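Local coordinates for protein endo-beta-1,4-glucanase (cellulase B) (Bacillus halodurans, PDB 4V2X) that is an endo-beta-1,4-glucanase, probably also acting on xyloglucan and beta-1,3-1,4-glucans, that joins a family 5 catalytic module to Ig-like and CBM46 modules, at residues D378-S389 and E466-H474; G318-D326 and K337-I345. One frame throughout, in Å; residues are numbered along the deposited sequence.

Interaction 1 of 2, residues D378-S389 and E466-H474; sequences DMMRASWEGRSS and EFNRGADWH. With CA (calcium ion), chain C.
Ser389 sits squarely over one face of the Phe467 ring. Its CB lies 3.4 Å from the ring centroid, with the approach only 9° off the normal, a CH-pi contact that touches every ring carbon almost equally. One bond further on, OG sits beside the backbone N, anti to the carbonyl carbon (chi1 -56°). This leans the hydroxyl over the CD1 side of the same ring, OG to CD1 3.4 Å, while its polar needs are met by Leu413 O and Asn416 ND2.

The neighbouring Ser388 is turned to Ala471, whose N donates to Ser388 OG at 2.9 Å in a nearly straight bond (166° at the hydrogen). Gly470, just before it and at positive phi, brings its CA up to that hydroxyl. Behind them the helix supplies apolar cover. Ala382 CB and Ala471 CB meet at 4.1 Å, and Met379, also near Ala471, brings its CE to the edge of the Trp473 ring, 4.3 Å from CZ3. A water between the two segments accepts from Ser389 N and donates to Arg469 O and Ala471 O.

On the other side of the Glu466–His474 turn a calcium ion binds Phe467 O at 2.4 Å, five waters, and two more atoms from outside the two segments. Among those waters, one is also tied to Phe467 N, Gly470 O and Asp472 OD1, so Asp472 acts from the second shell, its OD1 4.2 Å from the calcium ion.

Together this is an interdomain junction: the final helix packed on the family 5 barrel, and the chain leaving it, rest against a calcium-bearing turn between two strands of the Ig-like X2 module.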
loop_
_atom_site.group_PDB
_atom_site.type_symbol
_atom_site.label_atom_id
_atom_site.label_comp_id
_atom_site.label_asym_id
_atom_site.label_seq_id
_atom_site.Cartn_x
_atom_site.Cartn_y
_atom_site.Cartn_z
ATOM N N ASP A 378 -29.383 -29.578 12.591
ATOM C CA ASP A 378 -29.326 -29.877 14.017
ATOM C C ASP A 378 -27.905 -29.708 14.554
ATOM O O ASP A 378 -27.718 -29.216 15.661
ATOM C CB ASP A 378 -29.829 -31.296 14.312
ATOM C CG ASP A 378 -31.349 -31.424 14.200
ATOM O OD1 ASP A 378 -32.052 -30.408 14.029
ATOM O OD2 ASP A 378 -31.834 -32.564 14.295
ATOM N N MET A 379 -26.915 -30.095 13.759
ATOM C CA MET A 379 -25.522 -29.959 14.166
ATOM C C MET A 379 -25.139 -28.485 14.215
ATOM O O MET A 379 -24.494 -28.046 15.162
ATOM C CB MET A 379 -24.596 -30.726 13.227
ATOM C CG MET A 379 -23.123 -30.638 13.611
ATOM S SD MET A 379 -22.770 -31.206 15.290
ATOM C CE MET A 379 -22.385 -32.930 14.979
ATOM N N MET A 380 -25.546 -27.721 13.208
ATOM C CA MET A 380 -25.242 -26.287 13.205
ATOM C C MET A 380 -25.899 -25.592 14.391
ATOM O O MET A 380 -25.242 -24.822 15.098
ATOM C CB MET A 380 -25.661 -25.634 11.894
ATOM C CG MET A 380 -24.780 -26.036 10.735
ATOM S SD MET A 380 -25.032 -25.020 9.265
ATOM C CE MET A 380 -26.751 -25.342 8.898
ATOM N N ARG A 381 -27.188 -25.871 14.605
ATOM C CA ARG A 381 -27.941 -25.263 15.695
ATOM C C ARG A 381 -27.330 -25.604 17.054
ATOM O O ARG A 381 -27.249 -24.739 17.923
ATOM C CB ARG A 381 -29.417 -25.694 15.655
ATOM C CG ARG A 381 -30.234 -25.170 16.829
ATOM C CD ARG A 381 -31.674 -25.650 16.799
ATOM N NE ARG A 381 -32.337 -25.351 18.071
ATOM C CZ ARG A 381 -33.509 -25.850 18.464
ATOM N NH1 ARG A 381 -34.189 -26.692 17.687
ATOM N NH2 ARG A 381 -34.005 -25.507 19.648
ATOM N N ALA A 382 -26.912 -26.856 17.248
ATOM C CA ALA A 382 -26.233 -27.251 18.481
ATOM C C ALA A 382 -24.931 -26.469 18.631
ATOM O O ALA A 382 -24.587 -26.009 19.719
ATOM C CB ALA A 382 -25.948 -28.744 18.485
ATOM N N SER A 383 -24.219 -26.316 17.520
ATOM C CA SER A 383 -22.922 -25.665 17.529
ATOM C C SER A 383 -23.008 -24.184 17.880
ATOM O O SER A 383 -22.040 -23.624 18.398
ATOM C CB SER A 383 -22.215 -25.874 16.185
ATOM O OG SER A 383 -22.006 -27.262 15.946
ATOM N N TRP A 384 -24.154 -23.550 17.629
ATOM C CA TRP A 384 -24.344 -22.164 18.054
ATOM C C TRP A 384 -24.217 -22.020 19.568
ATOM O O TRP A 384 -23.831 -20.965 20.060
ATOM C CB TRP A 384 -25.712 -21.612 17.634
ATOM C CG TRP A 384 -26.020 -21.684 16.186
ATOM C CD1 TRP A 384 -25.140 -21.812 15.148
ATOM C CD2 TRP A 384 -27.320 -21.607 15.607
ATOM N NE1 TRP A 384 -25.820 -21.849 13.958
ATOM C CE2 TRP A 384 -27.161 -21.719 14.212
ATOM C CE3 TRP A 384 -28.608 -21.459 16.135
ATOM C CZ2 TRP A 384 -28.247 -21.684 13.333
ATOM C CZ3 TRP A 384 -29.683 -21.426 15.262
ATOM C CH2 TRP A 384 -29.493 -21.536 13.878
ATOM N N GLU A 385 -24.557 -23.081 20.294
ATOM C CA GLU A 385 -24.540 -23.077 21.749
ATOM C C GLU A 385 -23.304 -23.740 22.356
ATOM O O GLU A 385 -22.884 -23.374 23.443
ATOM C CB GLU A 385 -25.791 -23.781 22.278
ATOM C CG GLU A 385 -27.098 -23.214 21.745
ATOM C CD GLU A 385 -27.235 -21.721 21.959
ATOM O OE1 GLU A 385 -26.727 -21.208 22.981
ATOM O OE2 GLU A 385 -27.861 -21.055 21.107
ATOM N N GLY A 386 -22.738 -24.735 21.686
ATOM C CA GLY A 386 -21.617 -25.455 22.274
ATOM C C GLY A 386 -21.274 -26.689 21.479
ATOM O O GLY A 386 -21.878 -26.951 20.444
ATOM N N ARG A 387 -20.305 -27.450 21.965
ATOM C CA ARG A 387 -19.773 -28.565 21.195
ATOM C C ARG A 387 -20.657 -29.791 21.271
ATOM O O ARG A 387 -21.321 -30.045 22.279
ATOM C CB ARG A 387 -18.366 -28.929 21.653
ATOM C CG ARG A 387 -17.373 -27.784 21.504
ATOM C CD ARG A 387 -15.965 -28.306 21.270
ATOM N NE ARG A 387 -15.806 -28.904 19.945
ATOM C CZ ARG A 387 -14.643 -29.297 19.426
ATOM N NH1 ARG A 387 -13.509 -29.176 20.116
ATOM N NH2 ARG A 387 -14.604 -29.818 18.208
ATOM N N SER A 388 -20.658 -30.544 20.181
ATOM C CA SER A 388 -21.328 -31.834 20.127
ATOM C C SER A 388 -20.289 -32.945 20.053
ATOM O O SER A 388 -19.212 -32.795 19.449
ATOM C CB SER A 388 -22.254 -31.915 18.920
ATOM O OG SER A 388 -23.318 -30.982 19.005
ATOM N N SER A 389 -20.628 -34.075 20.651
ATOM C CA SER A 389 -19.789 -35.251 20.601
ATOM C C SER A 389 -19.965 -35.883 19.236
ATOM O O SER A 389 -21.076 -35.905 18.688
ATOM C CB SER A 389 -20.204 -36.234 21.687
ATOM O OG SER A 389 -20.149 -35.597 22.953
ATOM N N GLU A 466 -26.726 -40.611 22.519
ATOM C CA GLU A 466 -27.290 -39.428 23.166
ATOM C C GLU A 466 -26.292 -38.904 24.186
ATOM O O GLU A 466 -25.655 -39.688 24.895
ATOM C CB GLU A 466 -28.604 -39.772 23.865
ATOM C CG GLU A 466 -29.692 -40.258 22.920
ATOM C CD GLU A 466 -30.929 -40.765 23.634
ATOM O OE1 GLU A 466 -30.818 -41.220 24.791
ATOM O OE2 GLU A 466 -32.019 -40.719 23.030
ATOM N N PHE A 467 -26.151 -37.581 24.239
ATOM C CA PHE A 467 -25.191 -36.931 25.119
ATOM C C PHE A 467 -25.882 -35.881 25.983
ATOM O O PHE A 467 -26.986 -35.417 25.665
ATOM C CB PHE A 467 -24.065 -36.306 24.285
ATOM C CG PHE A 467 -23.377 -37.293 23.388
ATOM C CD1 PHE A 467 -22.330 -38.073 23.871
ATOM C CD2 PHE A 467 -23.795 -37.469 22.080
ATOM C CE1 PHE A 467 -21.706 -39.005 23.060
ATOM C CE2 PHE A 467 -23.173 -38.396 21.260
ATOM C CZ PHE A 467 -22.132 -39.169 21.754
ATOM N N ASN A 468 -25.238 -35.513 27.088
ATOM C CA ASN A 468 -25.834 -34.550 28.021
ATOM C C ASN A 468 -25.945 -33.148 27.418
ATOM O O ASN A 468 -26.805 -32.365 27.807
ATOM C CB ASN A 468 -25.075 -34.520 29.354
ATOM C CG ASN A 468 -23.657 -33.996 29.223
ATOM O OD1 ASN A 468 -23.018 -34.113 28.173
ATOM N ND2 ASN A 468 -23.147 -33.432 30.304
ATOM N N ARG A 469 -25.056 -32.838 26.480
ATOM C CA ARG A 469 -25.116 -31.601 25.717
ATOM C C ARG A 469 -24.908 -31.899 24.239
ATOM O O ARG A 469 -24.288 -32.903 23.884
ATOM C CB ARG A 469 -24.012 -30.646 26.171
ATOM C CG ARG A 469 -24.049 -30.312 27.652
ATOM C CD ARG A 469 -22.954 -29.334 28.043
ATOM N NE ARG A 469 -21.617 -29.880 27.814
ATOM C CZ ARG A 469 -20.487 -29.183 27.931
ATOM N NH1 ARG A 469 -20.508 -27.905 28.289
ATOM N NH2 ARG A 469 -19.319 -29.773 27.697
ATOM N N GLY A 470 -25.435 -31.024 23.389
ATOM C CA GLY A 470 -25.164 -31.107 21.958
ATOM C C GLY A 470 -26.014 -32.123 21.227
ATOM O O GLY A 470 -26.849 -32.813 21.813
ATOM N N ALA A 471 -25.779 -32.223 19.926
ATOM C CA ALA A 471 -26.582 -33.069 19.058
ATOM C C ALA A 471 -26.346 -34.560 19.300
ATOM O O ALA A 471 -25.249 -34.975 19.674
ATOM C CB ALA A 471 -26.292 -32.728 17.607
ATOM N N ASP A 472 -27.382 -35.362 19.076
ATOM C CA ASP A 472 -27.225 -36.813 19.040
ATOM C C ASP A 472 -26.322 -37.170 17.861
ATOM O O ASP A 472 -26.353 -36.478 16.839
ATOM C CB ASP A 472 -28.570 -37.503 18.817
ATOM C CG ASP A 472 -29.511 -37.401 20.005
ATOM O OD1 ASP A 472 -29.086 -37.056 21.129
ATOM O OD2 ASP A 472 -30.710 -37.680 19.799
ATOM N N TRP A 473 -25.547 -38.247 17.992
ATOM C CA TRP A 473 -24.774 -38.799 16.876
ATOM C C TRP A 473 -25.444 -40.082 16.385
ATOM O O TRP A 473 -25.790 -40.958 17.183
ATOM C CB TRP A 473 -23.330 -39.078 17.297
ATOM C CG TRP A 473 -22.451 -39.525 16.165
ATOM C CD1 TRP A 473 -22.111 -40.808 15.850
ATOM C CD2 TRP A 473 -21.809 -38.688 15.190
ATOM N NE1 TRP A 473 -21.301 -40.827 14.741
ATOM C CE2 TRP A 473 -21.091 -39.538 14.321
ATOM C CE3 TRP A 473 -21.769 -37.302 14.970
ATOM C CZ2 TRP A 473 -20.347 -39.051 13.246
ATOM C CZ3 TRP A 473 -21.025 -36.817 13.901
ATOM C CH2 TRP A 473 -20.321 -37.692 13.052
ATOM N N HIS A 474 -25.617 -40.196 15.074
ATOM C CA HIS A 474 -26.373 -41.305 14.492
ATOM C C HIS A 474 -25.477 -42.250 13.715
ATOM O O HIS A 474 -24.839 -41.833 12.759
ATOM C CB HIS A 474 -27.437 -40.750 13.553
ATOM C CG HIS A 474 -28.258 -39.664 14.160
ATOM N ND1 HIS A 474 -29.314 -39.919 15.006
ATOM C CD2 HIS A 474 -28.177 -38.319 14.052
ATOM C CE1 HIS A 474 -29.854 -38.777 15.387
ATOM N NE2 HIS A 474 -29.178 -37.790 14.829
HETATM CA CA CA C . -29.092 -34.888 24.723
HETATM O O HOH W 1 -23.375 -35.176 17.402
HETATM O O HOH W 2 -23.318 -34.083 21.552
HETATM O O HOH W 3 -27.632 -35.459 22.657
HETATM O O HOH W 4 -29.363 -33.570 26.673
HETATM O O HOH W 5 -28.015 -32.862 24.218
HETATM O O HOH W 6 -30.634 -33.653 23.108
HETATM O O HOH W 7 -29.497 -36.719 26.352
#

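Interaction 2 of 2, residues G318-D326 and K337-I345; sequences GEFGLLGFD and KLKFFEFLI
Phe320 and Phe341 meet by their rims in the beta-alpha half of a beta-alpha-beta crossover, here strand 315-320 and helix 334-350 of the eight-stranded (beta/alpha) barrel. The strand and helix segments run roughly antiparallel, at 143°. The two ring planes are inclined at 53° with centroids 6.0 Å apart, so neither ring lies over the other; CE2 faces CE2. Phe320 points its ring out of the barrel wall toward the helix, its CG wedged between backbone N and carbonyl carbon (chi1 75°), and there CD2 also meets Leu344 CD2 at 3.6 Å.

Beyond the strand end, Leu322 and Phe340 pass one another head to tail. Leu322 lays its CD2 branch over the centre of the Phe340 face, 3.4 Å from the ring centroid and close to the normal, while CD1 lies between Phe340 CD2 and Phe341 CE1. Phe341 is met on several sides: Phe340 CD2 lies above one face, toward the rim, and Phe325, arriving from the opposite direction, brings CE2 to the edge at Phe341 CZ, 3.9 Å away. The Phe325 ring is itself roofed by Leu322 CB.

Nothing polar joins the two segments; the fit is one of interlocking rings and branches. Lys337 contributes only its aliphatic part: the chain bends at CG–CD, NZ goes to Gln334 OE1 and Thr329 O, and CG lies in the plane of the Phe325 ring, 3.9 Å from CZ.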
loop_
_atom_site.group_PDB
_atom_site.type_symbol
_atom_site.label_atom_id
_atom_site.label_comp_id
_atom_site.label_asym_id
_atom_site.label_seq_id
_atom_site.Cartn_x
_atom_site.Cartn_y
_atom_site.Cartn_z
ATOM N N GLY A 318 -18.639 -13.843 6.099
ATOM C CA GLY A 318 -19.839 -13.495 5.325
ATOM C C GLY A 318 -20.453 -14.645 4.549
ATOM O O GLY A 318 -21.633 -14.590 4.177
ATOM N N GLU A 319 -19.628 -15.659 4.276
ATOM C CA GLU A 319 -20.065 -16.911 3.678
ATOM C C GLU A 319 -19.224 -18.040 4.227
ATOM O O GLU A 319 -17.999 -17.916 4.314
ATOM C CB GLU A 319 -19.851 -16.899 2.168
ATOM C CG GLU A 319 -20.622 -15.829 1.416
ATOM C CD GLU A 319 -20.405 -15.896 -0.080
ATOM O OE1 GLU A 319 -19.800 -16.877 -0.546
ATOM O OE2 GLU A 319 -20.833 -14.962 -0.794
ATOM N N PHE A 320 -19.865 -19.152 4.563
ATOM C CA PHE A 320 -19.124 -20.387 4.797
ATOM C C PHE A 320 -19.926 -21.586 4.347
ATOM O O PHE A 320 -21.146 -21.515 4.191
ATOM C CB PHE A 320 -18.676 -20.536 6.257
ATOM C CG PHE A 320 -19.777 -20.912 7.209
ATOM C CD1 PHE A 320 -20.643 -19.948 7.711
ATOM C CD2 PHE A 320 -19.929 -22.231 7.637
ATOM C CE1 PHE A 320 -21.649 -20.287 8.601
ATOM C CE2 PHE A 320 -20.937 -22.573 8.524
ATOM C CZ PHE A 320 -21.800 -21.603 9.009
ATOM N N GLY A 321 -19.205 -22.675 4.125
ATOM C CA GLY A 321 -19.782 -23.941 3.701
ATOM C C GLY A 321 -18.639 -24.840 3.265
ATOM O O GLY A 321 -17.504 -24.669 3.705
ATOM N N LEU A 322 -18.941 -25.798 2.400
ATOM C CA LEU A 322 -17.917 -26.590 1.752
ATOM C C LEU A 322 -18.030 -26.335 0.252
ATOM O O LEU A 322 -19.125 -26.356 -0.311
ATOM C CB LEU A 322 -18.082 -28.067 2.104
ATOM C CG LEU A 322 -17.662 -28.404 3.538
ATOM C CD1 LEU A 322 -18.107 -29.807 3.903
ATOM C CD2 LEU A 322 -16.149 -28.263 3.735
ATOM N N LEU A 323 -16.898 -26.048 -0.377
ATOM C CA LEU A 323 -16.868 -25.668 -1.795
ATOM C C LEU A 323 -17.553 -26.689 -2.694
ATOM O O LEU A 323 -18.267 -26.323 -3.635
ATOM C CB LEU A 323 -15.427 -25.465 -2.262
ATOM C CG LEU A 323 -15.264 -24.857 -3.659
ATOM C CD1 LEU A 323 -15.863 -23.455 -3.706
ATOM C CD2 LEU A 323 -13.803 -24.823 -4.070
ATOM N N GLY A 324 -17.347 -27.967 -2.393
ATOM C CA GLY A 324 -17.939 -29.058 -3.165
ATOM C C GLY A 324 -19.456 -29.089 -3.216
ATOM O O GLY A 324 -20.035 -29.723 -4.097
ATOM N N PHE A 325 -20.106 -28.415 -2.270
ATOM C CA PHE A 325 -21.564 -28.253 -2.297
ATOM C C PHE A 325 -22.048 -27.567 -3.579
ATOM O O PHE A 325 -23.224 -27.699 -3.948
ATOM C CB PHE A 325 -22.039 -27.454 -1.076
ATOM C CG PHE A 325 -21.974 -28.198 0.245
ATOM C CD1 PHE A 325 -21.504 -29.504 0.350
ATOM C CD2 PHE A 325 -22.380 -27.550 1.406
ATOM C CE1 PHE A 325 -21.468 -30.143 1.583
ATOM C CE2 PHE A 325 -22.345 -28.187 2.638
ATOM C CZ PHE A 325 -21.883 -29.485 2.722
ATOM N N ASP A 326 -21.163 -26.833 -4.258
ATOM C CA ASP A 326 -21.492 -26.264 -5.569
ATOM C C ASP A 326 -21.823 -27.349 -6.586
ATOM O O ASP A 326 -22.500 -27.081 -7.568
ATOM C CB ASP A 326 -20.355 -25.379 -6.101
ATOM C CG ASP A 326 -20.301 -24.020 -5.427
ATOM O OD1 ASP A 326 -21.204 -23.678 -4.636
ATOM O OD2 ASP A 326 -19.345 -23.268 -5.702
ATOM N N LYS A 337 -18.859 -34.478 7.022
ATOM C CA LYS A 337 -19.489 -33.179 6.815
ATOM C C LYS A 337 -19.919 -32.586 8.150
ATOM O O LYS A 337 -19.662 -31.415 8.436
ATOM C CB LYS A 337 -20.706 -33.347 5.898
ATOM C CG LYS A 337 -21.476 -32.076 5.608
ATOM C CD LYS A 337 -22.872 -32.370 5.082
ATOM C CE LYS A 337 -22.841 -33.196 3.806
ATOM N NZ LYS A 337 -24.226 -33.488 3.344
ATOM N N LEU A 338 -20.565 -33.405 8.975
ATOM C CA LEU A 338 -21.050 -32.946 10.271
ATOM C C LEU A 338 -19.897 -32.525 11.160
ATOM O O LEU A 338 -19.974 -31.496 11.827
ATOM C CB LEU A 338 -21.870 -34.034 10.962
ATOM C CG LEU A 338 -23.174 -34.429 10.275
ATOM C CD1 LEU A 338 -23.793 -35.608 11.003
ATOM C CD2 LEU A 338 -24.145 -33.268 10.196
ATOM N N LYS A 339 -18.814 -33.297 11.155
ATOM C CA LYS A 339 -17.663 -32.968 11.997
ATOM C C LYS A 339 -16.981 -31.682 11.542
ATOM O O LYS A 339 -16.538 -30.907 12.378
ATOM C CB LYS A 339 -16.670 -34.127 12.065
ATOM C CG LYS A 339 -17.211 -35.298 12.871
ATOM C CD LYS A 339 -16.252 -36.465 12.941
ATOM C CE LYS A 339 -16.207 -37.239 11.639
ATOM N NZ LYS A 339 -15.422 -38.492 11.769
ATOM N N PHE A 340 -16.921 -31.445 10.229
ATOM C CA PHE A 340 -16.415 -30.173 9.701
ATOM C C PHE A 340 -17.187 -28.992 10.281
ATOM O O PHE A 340 -16.580 -28.038 10.803
ATOM C CB PHE A 340 -16.476 -30.129 8.163
ATOM C CG PHE A 340 -16.118 -28.778 7.581
ATOM C CD1 PHE A 340 -14.793 -28.428 7.360
ATOM C CD2 PHE A 340 -17.103 -27.852 7.279
ATOM C CE1 PHE A 340 -14.464 -27.180 6.860
ATOM C CE2 PHE A 340 -16.781 -26.604 6.773
ATOM C CZ PHE A 340 -15.455 -26.274 6.553
ATOM N N PHE A 341 -18.518 -29.034 10.191
ATOM C CA PHE A 341 -19.322 -27.926 10.687
ATOM C C PHE A 341 -19.218 -27.753 12.201
ATOM O O PHE A 341 -19.105 -26.635 12.686
ATOM C CB PHE A 341 -20.781 -28.043 10.230
ATOM C CG PHE A 341 -20.995 -27.614 8.803
ATOM C CD1 PHE A 341 -20.787 -28.495 7.754
ATOM C CD2 PHE A 341 -21.402 -26.320 8.510
ATOM C CE1 PHE A 341 -20.977 -28.099 6.441
ATOM C CE2 PHE A 341 -21.598 -25.915 7.199
ATOM C CZ PHE A 341 -21.372 -26.802 6.160
ATOM N N GLU A 342 -19.232 -28.854 12.940
ATOM C CA GLU A 342 -19.078 -28.800 14.397
ATOM C C GLU A 342 -17.760 -28.117 14.774
ATOM O O GLU A 342 -17.728 -27.212 15.617
ATOM C CB GLU A 342 -19.145 -30.210 14.982
ATOM C CG GLU A 342 -19.349 -30.273 16.495
ATOM C CD GLU A 342 -18.090 -30.016 17.303
ATOM O OE1 GLU A 342 -16.972 -30.393 16.861
ATOM O OE2 GLU A 342 -18.225 -29.454 18.416
ATOM N N PHE A 343 -16.682 -28.543 14.130
ATOM C CA PHE A 343 -15.336 -28.057 14.451
ATOM C C PHE A 343 -15.180 -26.601 14.040
ATOM O O PHE A 343 -14.696 -25.775 14.818
ATOM C CB PHE A 343 -14.308 -28.946 13.746
ATOM C CG PHE A 343 -12.876 -28.627 14.069
ATOM C CD1 PHE A 343 -12.180 -27.670 13.342
ATOM C CD2 PHE A 343 -12.202 -29.339 15.051
ATOM C CE1 PHE A 343 -10.847 -27.399 13.617
ATOM C CE2 PHE A 343 -10.873 -29.076 15.323
ATOM C CZ PHE A 343 -10.200 -28.102 14.611
ATOM N N LEU A 344 -15.615 -26.277 12.825
ATOM C CA LEU A 344 -15.527 -24.909 12.336
ATOM C C LEU A 344 -16.267 -23.950 13.266
ATOM O O LEU A 344 -15.704 -22.942 13.720
ATOM C CB LEU A 344 -16.103 -24.803 10.928
ATOM C CG LEU A 344 -16.143 -23.389 10.349
ATOM C CD1 LEU A 344 -14.753 -22.758 10.287
ATOM C CD2 LEU A 344 -16.802 -23.388 8.983
ATOM N N ILE A 345 -17.527 -24.264 13.556
ATOM C CA ILE A 345 -18.351 -23.334 14.324
ATOM C C ILE A 345 -17.823 -23.188 15.748
ATOM O O ILE A 345 -17.843 -22.088 16.300
ATOM C CB ILE A 345 -19.853 -23.703 14.276
ATOM C CG1 ILE A 345 -20.368 -23.511 12.847
ATOM C CG2 ILE A 345 -20.654 -22.839 15.246
ATOM C CD1 ILE A 345 -21.726 -24.134 12.577
#

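In the fold
Interaction 2 comes first along the chain and closes before interaction 1 opens; their centres are about 15 Å apart. Interaction 2 lies deep in the catalytic barrel, near the centre of the chain, while interaction 1 lies farther out, where the barrel meets the Ig-like module. Helix 334-350 connects them: its inner side packs on strand 315-320, and another side receives helix 374-385, with Ser383 touching Ile345. Glu342 makes the polar link, forming a salt bridge from OE1 to Arg387 NH2 (2.8 Å) and probably accepting a hydrogen bond at OE2 from Ser388 N. The barrel core is thereby joined, through two successive helices, to the module that follows.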